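Local coordinates for hypothetical protein PH0156 (Pyrococcus horikoshii, PDB 2P62) that is of unknown function but belongs to a family of Toprim-like proteins, whose characterised relatives include nucleic-acid-processing enzymes, at residues N219-L222 with L223-F226. Sequence-based numbering, arbitrary orientation.
Sequences NREL and LIRF
R220 and I224 meet one turn apart at the start of helix 220-229, just after N219, which sits at the N-cap position. R220 is stretched out as far as NE, with CG anti to the backbone N (chi1 -167°), and its NH1 comes within 3.4 Å of I224 CD1. The methyl approaches the guanidinium obliquely, while the R220 side chain also touches L24. In the backbone, I224 N donates a nearly straight bond to R220 O at 3.1 Å, the first of three consecutive i to i+4 bonds that make this a regular alpha-helical turn. The helix follows helix 204-218 after the single non-helical residue N219. E221 runs alongside I224 in the same direction; its chain bends at chi2 (-46°), which brings OE2 to 3.9 Å from I224 CD1, so this methyl sits near both charged groups. E221 O accepts R225 N at 2.9 Å, and R225 CB rests 3.3 Å from that same oxygen. R225 then runs outward, its NE in a salt bridge to E229 one turn on. L222 turns its side chain to M215 and L162, next to L223, which packs back on I212, M215 and I216 of helix 204-218. L222 O accepts F226 N at 2.8 Å; the F226 ring, carried off from this turn, packs on Y158, L159 and L162 of helix 152-162.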
ATOM      1  N   ASN A 219     -22.319  12.423   5.804  1.00 45.32           N
ATOM      2  CA  ASN A 219     -23.315  11.776   6.650  1.00 43.87           C
ATOM      3  C   ASN A 219     -22.685  11.275   7.936  1.00 43.58           C
ATOM      4  O   ASN A 219     -22.523  10.075   8.142  1.00 43.83           O
ATOM      5  CB  ASN A 219     -23.970  10.619   5.896  1.00 44.77           C
ATOM      6  CG  ASN A 219     -25.179  10.046   6.625  1.00 47.39           C
ATOM      7  OD1 ASN A 219     -25.931   9.246   6.062  1.00 47.76           O
ATOM      8  ND2 ASN A 219     -25.365  10.445   7.883  1.00 48.37           N
ATOM      9  N   ARG A 220     -22.344  12.219   8.804  1.00 43.84           N
ATOM     10  CA  ARG A 220     -21.717  11.929  10.083  1.00 42.91           C
ATOM     11  C   ARG A 220     -22.509  10.939  10.934  1.00 43.10           C
ATOM     12  O   ARG A 220     -21.933  10.034  11.541  1.00 43.33           O
ATOM     13  CB  ARG A 220     -21.518  13.236  10.855  1.00 43.65           C
ATOM     14  CG  ARG A 220     -20.598  13.136  12.074  1.00 44.98           C
ATOM     15  CD  ARG A 220     -20.118  14.523  12.489  1.00 44.56           C
ATOM     16  NE  ARG A 220     -19.137  14.512  13.573  1.00 44.56           N
ATOM     17  CZ  ARG A 220     -19.433  14.347  14.859  1.00 45.84           C
ATOM     18  NH1 ARG A 220     -20.694  14.172  15.234  1.00 47.06           N
ATOM     19  NH2 ARG A 220     -18.465  14.373  15.771  1.00 44.63           N
ATOM     20  N   GLU A 221     -23.826  11.104  10.972  1.00 42.40           N
ATOM     21  CA  GLU A 221     -24.673  10.229  11.778  1.00 42.63           C
ATOM     22  C   GLU A 221     -24.624   8.775  11.361  1.00 41.04           C
ATOM     23  O   GLU A 221     -24.761   7.872  12.193  1.00 39.99           O
ATOM     24  CB  GLU A 221     -26.117  10.731  11.761  1.00 46.32           C
ATOM     25  CG  GLU A 221     -26.259  12.083  12.441  1.00 51.92           C
ATOM     26  CD  GLU A 221     -25.521  12.119  13.772  1.00 55.71           C
ATOM     27  OE1 GLU A 221     -25.806  11.250  14.632  1.00 57.19           O
ATOM     28  OE2 GLU A 221     -24.652  13.005  13.952  1.00 57.85           O
ATOM     29  N   LEU A 222     -24.436   8.545  10.071  1.00 39.87           N
ATOM     30  CA  LEU A 222     -24.358   7.186   9.572  1.00 39.12           C
ATOM     31  C   LEU A 222     -23.131   6.488  10.187  1.00 37.64           C
ATOM     32  O   LEU A 222     -23.240   5.363  10.668  1.00 35.46           O
ATOM     33  CB  LEU A 222     -24.263   7.196   8.046  1.00 39.39           C
ATOM     34  CG  LEU A 222     -24.224   5.803   7.420  1.00 41.36           C
ATOM     35  CD1 LEU A 222     -25.562   5.097   7.649  1.00 41.08           C
ATOM     36  CD2 LEU A 222     -23.928   5.927   5.937  1.00 44.96           C
ATOM     37  N   LEU A 223     -21.978   7.162  10.181  1.00 37.03           N
ATOM     38  CA  LEU A 223     -20.742   6.599  10.739  1.00 38.04           C
ATOM     39  C   LEU A 223     -20.873   6.342  12.239  1.00 37.28           C
ATOM     40  O   LEU A 223     -20.454   5.297  12.747  1.00 37.50           O
ATOM     41  CB  LEU A 223     -19.550   7.538  10.508  1.00 38.17           C
ATOM     42  CG  LEU A 223     -18.210   7.054  11.098  1.00 37.76           C
ATOM     43  CD1 LEU A 223     -17.661   5.937  10.223  1.00 34.45           C
ATOM     44  CD2 LEU A 223     -17.207   8.202  11.188  1.00 36.13           C
ATOM     45  N   ILE A 224     -21.446   7.307  12.946  1.00 36.97           N
ATOM     46  CA  ILE A 224     -21.636   7.180  14.381  1.00 37.08           C
ATOM     47  C   ILE A 224     -22.537   5.988  14.671  1.00 37.21           C
ATOM     48  O   ILE A 224     -22.260   5.202  15.573  1.00 38.13           O
ATOM     49  CB  ILE A 224     -22.238   8.479  14.969  1.00 37.30           C
ATOM     50  CG1 ILE A 224     -21.164   9.576  14.980  1.00 37.05           C
ATOM     51  CG2 ILE A 224     -22.771   8.230  16.362  1.00 34.93           C
ATOM     52  CD1 ILE A 224     -21.664  10.940  15.412  1.00 41.83           C
ATOM     53  N   ARG A 225     -23.603   5.847  13.889  1.00 37.84           N
ATOM     54  CA  ARG A 225     -24.542   4.738  14.054  1.00 37.79           C
ATOM     55  C   ARG A 225     -23.814   3.421  13.787  1.00 37.21           C
ATOM     56  O   ARG A 225     -23.990   2.431  14.504  1.00 36.37           O
ATOM     57  CB  ARG A 225     -25.703   4.886  13.070  1.00 40.75           C
ATOM     58  CG  ARG A 225     -26.644   3.701  13.042  1.00 43.63           C
ATOM     59  CD  ARG A 225     -27.564   3.742  11.827  1.00 46.10           C
ATOM     60  NE  ARG A 225     -28.171   2.429  11.637  1.00 51.05           N
ATOM     61  CZ  ARG A 225     -28.782   2.024  10.530  1.00 52.10           C
ATOM     62  NH1 ARG A 225     -28.883   2.837   9.482  1.00 52.93           N
ATOM     63  NH2 ARG A 225     -29.279   0.791  10.473  1.00 51.92           N
ATOM     64  N   PHE A 226     -23.001   3.421  12.738  1.00 34.70           N
ATOM     65  CA  PHE A 226     -22.230   2.247  12.385  1.00 33.47           C
ATOM     66  C   PHE A 226     -21.324   1.868  13.556  1.00 33.60           C
ATOM     67  O   PHE A 226     -21.343   0.725  14.014  1.00 33.33           O
ATOM     68  CB  PHE A 226     -21.412   2.523  11.113  1.00 30.86           C
ATOM     69  CG  PHE A 226     -20.155   1.703  10.997  1.00 30.10           C
ATOM     70  CD1 PHE A 226     -18.909   2.283  11.237  1.00 30.51           C
ATOM     71  CD2 PHE A 226     -20.215   0.348  10.682  1.00 28.49           C
ATOM     72  CE1 PHE A 226     -17.743   1.528  11.165  1.00 30.03           C
ATOM     73  CE2 PHE A 226     -19.056  -0.421  10.607  1.00 28.45           C
ATOM     74  CZ  PHE A 226     -17.817   0.167  10.850  1.00 29.32           C
TER